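Local coordinates for lipoprotein (Bacillus anthracis, PDB 4JG9) that is a putative lipoprotein of unknown function that may bind lipid, at residues Ile106-Gln111 with Gly153-Asn158; Thr117-Gln122 with Met147-Ser152. All coordinates share one frame; numbering follows the deposited sequence.

Interaction 1: residues Ile106-Gln111 with Gly153-Asn158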
loop_
_atom_site.group_PDB
_atom_site.type_symbol
_atom_site.label_atom_id
_atom_site.label_comp_id
_atom_site.label_asym_id
_atom_site.label_seq_id
_atom_site.Cartn_x
_atom_site.Cartn_y
_atom_site.Cartn_z
ATOM N N ILE A 106 0.498 10.246 -3.626
ATOM C CA ILE A 106 1.890 10.167 -4.001
ATOM C C ILE A 106 2.288 8.711 -4.148
ATOM O O ILE A 106 2.186 7.935 -3.203
ATOM C CB ILE A 106 2.804 10.804 -2.963
ATOM C CG1 ILE A 106 2.537 12.303 -2.878
ATOM C CG2 ILE A 106 4.262 10.570 -3.347
ATOM C CD1 ILE A 106 3.136 12.927 -1.656
ATOM N N ILE A 107 2.745 8.348 -5.340
ATOM C CA ILE A 107 3.193 6.995 -5.625
ATOM C C ILE A 107 4.665 7.035 -6.009
ATOM O O ILE A 107 5.020 7.634 -7.024
ATOM C CB ILE A 107 2.406 6.404 -6.791
ATOM C CG1 ILE A 107 0.901 6.412 -6.476
ATOM C CG2 ILE A 107 2.905 5.006 -7.120
ATOM C CD1 ILE A 107 0.060 5.698 -7.517
ATOM N N ALA A 108 5.509 6.374 -5.223
ATOM C CA ALA A 108 6.959 6.462 -5.392
ATOM C C ALA A 108 7.555 5.208 -6.015
ATOM O O ALA A 108 7.062 4.083 -5.804
ATOM C CB ALA A 108 7.624 6.739 -4.056
ATOM N N LEU A 109 8.595 5.403 -6.812
ATOM C CA LEU A 109 9.383 4.282 -7.320
ATOM C C LEU A 109 10.856 4.607 -7.240
ATOM O O LEU A 109 11.291 5.709 -7.594
ATOM C CB LEU A 109 9.023 3.945 -8.765
ATOM C CG LEU A 109 7.634 3.326 -8.929
ATOM C CD1 LEU A 109 6.654 4.351 -9.473
ATOM C CD2 LEU A 109 7.696 2.076 -9.801
ATOM N N LYS A 110 11.631 3.638 -6.781
ATOM C CA LYS A 110 13.059 3.807 -6.732
ATOM C C LYS A 110 13.613 3.701 -8.141
ATOM O O LYS A 110 12.988 3.109 -9.030
ATOM C CB LYS A 110 13.699 2.745 -5.832
ATOM C CG LYS A 110 15.106 3.101 -5.403
ATOM C CD LYS A 110 15.662 2.104 -4.427
ATOM C CE LYS A 110 17.034 2.580 -3.978
ATOM N NZ LYS A 110 17.682 1.636 -3.035
ATOM N N GLN A 111 14.779 4.295 -8.347
ATOM C CA GLN A 111 15.474 4.172 -9.612
ATOM C C GLN A 111 15.708 2.703 -9.905
ATOM O O GLN A 111 16.132 1.956 -9.021
ATOM C CB GLN A 111 16.799 4.897 -9.550
ATOM C CG GLN A 111 17.483 4.997 -10.867
ATOM C CD GLN A 111 18.776 5.755 -10.749
ATOM O OE1 GLN A 111 19.318 5.896 -9.654
ATOM N NE2 GLN A 111 19.271 6.265 -11.868
ATOM N N GLY A 153 18.868 6.332 -2.067
ATOM C CA GLY A 153 19.043 6.409 -3.503
ATOM C C GLY A 153 18.080 7.419 -4.090
ATOM O O GLY A 153 17.448 8.178 -3.359
ATOM N N LEU A 154 17.938 7.407 -5.412
ATOM C CA LEU A 154 17.000 8.297 -6.077
ATOM C C LEU A 154 15.620 7.640 -6.171
ATOM O O LEU A 154 15.487 6.430 -6.430
ATOM C CB LEU A 154 17.514 8.674 -7.469
ATOM C CG LEU A 154 18.836 9.467 -7.547
ATOM C CD1 LEU A 154 19.328 9.613 -8.978
ATOM C CD2 LEU A 154 18.656 10.837 -6.930
ATOM N N TRP A 155 14.600 8.454 -5.921
ATOM C CA TRP A 155 13.209 8.046 -5.964
ATOM C C TRP A 155 12.449 9.069 -6.780
ATOM O O TRP A 155 12.662 10.272 -6.616
ATOM C CB TRP A 155 12.617 8.014 -4.552
ATOM C CG TRP A 155 13.159 6.910 -3.691
ATOM C CD1 TRP A 155 14.329 6.918 -2.990
ATOM C CD2 TRP A 155 12.549 5.632 -3.442
ATOM N NE1 TRP A 155 14.487 5.722 -2.323
ATOM C CE2 TRP A 155 13.408 4.918 -2.586
ATOM C CE3 TRP A 155 11.361 5.026 -3.866
ATOM C CZ2 TRP A 155 13.115 3.627 -2.137
ATOM C CZ3 TRP A 155 11.068 3.738 -3.423
ATOM C CH2 TRP A 155 11.940 3.053 -2.571
ATOM N N VAL A 156 11.568 8.604 -7.658
ATOM C CA VAL A 156 10.662 9.506 -8.349
ATOM C C VAL A 156 9.337 9.563 -7.594
ATOM O O VAL A 156 8.817 8.535 -7.139
ATOM C CB VAL A 156 10.441 9.119 -9.828
ATOM C CG1 VAL A 156 9.806 7.724 -9.946
ATOM C CG2 VAL A 156 9.588 10.186 -10.548
ATOM N N LEU A 157 8.808 10.768 -7.438
ATOM C CA LEU A 157 7.539 10.951 -6.755
ATOM C C LEU A 157 6.445 11.305 -7.759
ATOM O O LEU A 157 6.433 12.412 -8.292
ATOM C CB LEU A 157 7.679 12.068 -5.733
ATOM C CG LEU A 157 8.071 11.702 -4.304
ATOM C CD1 LEU A 157 9.181 10.697 -4.275
ATOM C CD2 LEU A 157 8.488 12.965 -3.558
ATOM N N ASN A 158 5.535 10.369 -8.022
ATOM C CA ASN A 158 4.428 10.626 -8.950
ATOM C C ASN A 158 3.219 11.160 -8.204
ATOM O O ASN A 158 2.759 10.548 -7.247
ATOM C CB ASN A 158 4.058 9.365 -9.719
ATOM C CG ASN A 158 5.237 8.766 -10.431
ATOM O OD1 ASN A 158 5.681 9.289 -11.458
ATOM N ND2 ASN A 158 5.773 7.668 -9.883
HETATM O O HOH W 1 19.376 5.299 -7.106
#
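Lys-110 lies across the indole of Trp-155 where two antiparallel strand segments, Ile-106-Gln-111 and Gly-153-Asn-158, pair at an axis separation of 4.6 Å. The backbone ladder sets the register. Ile-107 N donates to Asn-158 O and Asn-158 N returns a bond to Ile-107 O; Leu-109 and Val-156 exchange the next pair of bonds, and Gln-111 N reaches Leu-154 O at 3.0 Å. Ala-108 with Leu-157 and Lys-110 with Trp-155 form the non-hydrogen-bonded pairs between them.

The side chain of Asn-158 adds to this ladder. Its ND2 also donates to Ile-107 O, at 3.0 Å and with a bent N-H...O angle of 144°, arriving from the opposite face of the carbonyl plane to the backbone N. OD1 is bonded to Gln-168 NE2. At the other end a water accepts from Leu-154 N and donates to Gln-111 OE1 at 2.6 Å.

The CH-pi contact is centred on Lys-110 CB, 3.6 Å from the centroid of the six-membered ring of Trp-155 and 5° off its normal. Because CG stands anti to the backbone N (chi1 -163°), the extended chain carries CD out past the rim, 3.7 Å from CZ2. NZ bonds Ser-151 OG and Ser-152 O, while Trp-155 NE1 donates to Ser-151 O.

Among apolar contacts, Ala-108 CB approaches Trp-155 CE3, and Leu-109 CB meets Val-156 CG1 at 4.0 Å.

The contact pairs strands 102-110 and 153-161 of an antiparallel sheet, with strand 164-173 along the other edge of 153-161; Gln-38 of the second subunit packs on Lys-110 and Trp-155. Bonded at both ends, the Asn-158 amide has little freedom to turn, and Lys-110 combines an apolar stem against the ring with a polar end held by serine oxygens.

Interaction 2: residues Thr117-Gln122 with Met147-Ser152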
loop_
_atom_site.group_PDB
_atom_site.type_symbol
_atom_site.label_atom_id
_atom_site.label_comp_id
_atom_site.label_asym_id
_atom_site.label_seq_id
_atom_site.Cartn_x
_atom_site.Cartn_y
_atom_site.Cartn_z
ATOM N N THR A 117 5.314 2.130 -4.522
ATOM C CA THR A 117 5.086 2.052 -3.099
ATOM C C THR A 117 4.533 3.363 -2.604
ATOM O O THR A 117 4.769 4.405 -3.194
ATOM C CB THR A 117 6.380 1.716 -2.340
ATOM O OG1 THR A 117 6.083 1.457 -0.967
ATOM C CG2 THR A 117 7.357 2.855 -2.427
ATOM N N PRO A 118 3.770 3.300 -1.529
ATOM C CA PRO A 118 3.266 4.500 -0.878
ATOM C C PRO A 118 4.303 5.005 0.099
ATOM O O PRO A 118 5.064 4.210 0.625
ATOM C CB PRO A 118 2.042 3.994 -0.124
ATOM C CG PRO A 118 2.320 2.562 0.121
ATOM C CD PRO A 118 3.054 2.096 -1.092
ATOM N N LEU A 119 4.345 6.302 0.345
ATOM C CA LEU A 119 5.205 6.783 1.357
ATOM C C LEU A 119 4.463 7.549 2.415
ATOM O O LEU A 119 5.129 8.100 3.267
ATOM C CB LEU A 119 6.365 7.595 0.779
ATOM C CG LEU A 119 6.108 8.582 -0.351
ATOM C CD1 LEU A 119 5.230 9.727 0.109
ATOM C CD2 LEU A 119 7.430 9.109 -0.863
ATOM N N LEU A 120 3.157 7.648 2.442
ATOM C CA LEU A 120 2.623 8.440 3.536
ATOM C C LEU A 120 2.457 7.656 4.840
ATOM O O LEU A 120 1.929 6.560 4.851
ATOM C CB LEU A 120 1.346 9.159 3.128
ATOM C CG LEU A 120 1.527 10.232 2.065
ATOM C CD1 LEU A 120 0.183 10.644 1.502
ATOM C CD2 LEU A 120 2.268 11.427 2.626
ATOM N N PHE A 121 2.930 8.242 5.934
ATOM C CA PHE A 121 2.768 7.689 7.269
ATOM C C PHE A 121 2.166 8.808 8.084
ATOM O O PHE A 121 2.859 9.530 8.776
ATOM C CB PHE A 121 4.098 7.260 7.869
ATOM C CG PHE A 121 4.588 5.938 7.371
ATOM C CD1 PHE A 121 5.511 5.870 6.353
ATOM C CD2 PHE A 121 4.125 4.765 7.921
ATOM C CE1 PHE A 121 5.966 4.658 5.894
ATOM C CE2 PHE A 121 4.575 3.547 7.469
ATOM C CZ PHE A 121 5.497 3.493 6.452
ATOM N N GLN A 122 0.859 8.952 7.971
ATOM C CA GLN A 122 0.153 10.084 8.530
ATOM C C GLN A 122 -0.275 9.862 9.985
ATOM O O GLN A 122 -0.804 8.806 10.345
ATOM C CB GLN A 122 -1.077 10.384 7.665
ATOM C CG GLN A 122 -0.745 10.952 6.285
ATOM C CD GLN A 122 -0.040 12.327 6.360
ATOM O OE1 GLN A 122 1.153 12.412 6.663
ATOM N NE2 GLN A 122 -0.786 13.400 6.079
HETATM N N MSE A 147 6.648 11.528 5.702
HETATM C CA MSE A 147 7.059 10.567 4.688
HETATM C C MSE A 147 8.183 9.683 5.167
HETATM O O MSE A 147 8.917 10.042 6.088
HETATM C CB MSE A 147 7.538 11.299 3.436
HETATM C CG MSE A 147 6.573 12.331 2.902
HETATM SE SE MSE A 147 7.187 13.142 1.226
HETATM C CE MSE A 147 8.551 14.212 1.908
ATOM N N SER A 148 8.339 8.541 4.504
ATOM C CA SER A 148 9.465 7.660 4.751
ATOM C C SER A 148 9.762 6.847 3.491
ATOM O O SER A 148 8.841 6.336 2.861
ATOM C CB SER A 148 9.161 6.736 5.935
ATOM O OG SER A 148 10.321 6.007 6.320
ATOM N N LEU A 149 11.038 6.762 3.119
ATOM C CA LEU A 149 11.491 5.929 2.002
ATOM C C LEU A 149 12.303 4.756 2.540
ATOM O O LEU A 149 13.138 4.931 3.433
ATOM C CB LEU A 149 12.356 6.725 1.024
ATOM C CG LEU A 149 11.691 7.636 -0.016
ATOM C CD1 LEU A 149 10.498 6.914 -0.623
ATOM C CD2 LEU A 149 11.298 8.975 0.575
ATOM N N PRO A 150 12.060 3.553 2.005
ATOM C CA PRO A 150 12.658 2.325 2.543
ATOM C C PRO A 150 14.161 2.174 2.337
ATOM O O PRO A 150 14.775 1.428 3.093
ATOM C CB PRO A 150 11.917 1.207 1.794
ATOM C CG PRO A 150 11.381 1.851 0.562
ATOM C CD PRO A 150 11.097 3.282 0.923
ATOM N N SER A 151 14.753 2.845 1.355
ATOM C CA SER A 151 16.194 2.693 1.158
ATOM C C SER A 151 16.774 3.926 0.498
ATOM O O SER A 151 16.046 4.698 -0.120
ATOM C CB SER A 151 16.517 1.445 0.329
ATOM O OG SER A 151 16.166 1.626 -1.034
ATOM N N SER A 152 18.087 4.100 0.630
ATOM C CA SER A 152 18.757 5.282 0.105
ATOM C C SER A 152 18.979 5.189 -1.399
ATOM O O SER A 152 19.272 4.116 -1.928
ATOM C CB SER A 152 20.098 5.487 0.799
ATOM O OG SER A 152 21.022 4.490 0.406
#
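Leu-119 inserts its side chain beside Met-147, a selenomethionine, and Leu-149. Its CB lies 3.5 Å from Ser-148 O. CG then takes the position between the backbone N and the carbonyl carbon (chi1 42°), and the two methyls divide the work. CD1 lies 4.0 Å from Met-147 CG and nearly as close to the selenium, whereas CD2 meets Leu-149 CD1 at 3.8 Å. With both neighbours the leucine runs alongside, pointing the same way.

Its carbonyl joins the backbones more loosely: Ser-148 N makes a weak hydrogen bond to Leu-119 O at 3.5 Å, and Met-147 CA offers a C-H...O contact to the same oxygen at 3.4 Å. Farther along, Ser-148 CB sits obliquely against CD1 and CE1 of Phe-121, 3.8 Å from each. That ring also makes a cation-pi interaction with Lys-87. Side-chain packing therefore contributes more plainly here than backbone bonding.

Asn-40 of the second subunit donates through ND2 to both Ser-148 O and Pro-118 O, so a residue from another chain ties the two segments together. Within the fold, the contact brings the chain leaving strand 117-118 against the end of strand 142-147 and the loop that follows it. Met-147 packs on Ile-90 and Trp-92 of strand 88-94, and Leu-149 on Trp-155 of strand 153-161, placing this buried contact between elements of the two antiparallel sheets.

Overall arrangement
The centres of interactions 1 and 2 lie about 10 Å apart, and along the chain interaction 2 is nested inside the loop closed by interaction 1. Strands 102-110 and 117-118 are neighbours in one antiparallel sheet, joined by a backbone bond between Ala-108 and Thr-117. Interaction 1 pairs 102-110 with 153-161 in that sheet; interaction 2 reaches the end of 142-147, an outermost strand of the other sheet within the chain. Residues 147-152 lead from there directly into strand 153-161, and Pro-150 packs on Trp-155. Interaction 1 thus builds one sheet and interaction 2 connects it to the edge of the other; both touch the second subunit, connecting this region to the two-chain assembly.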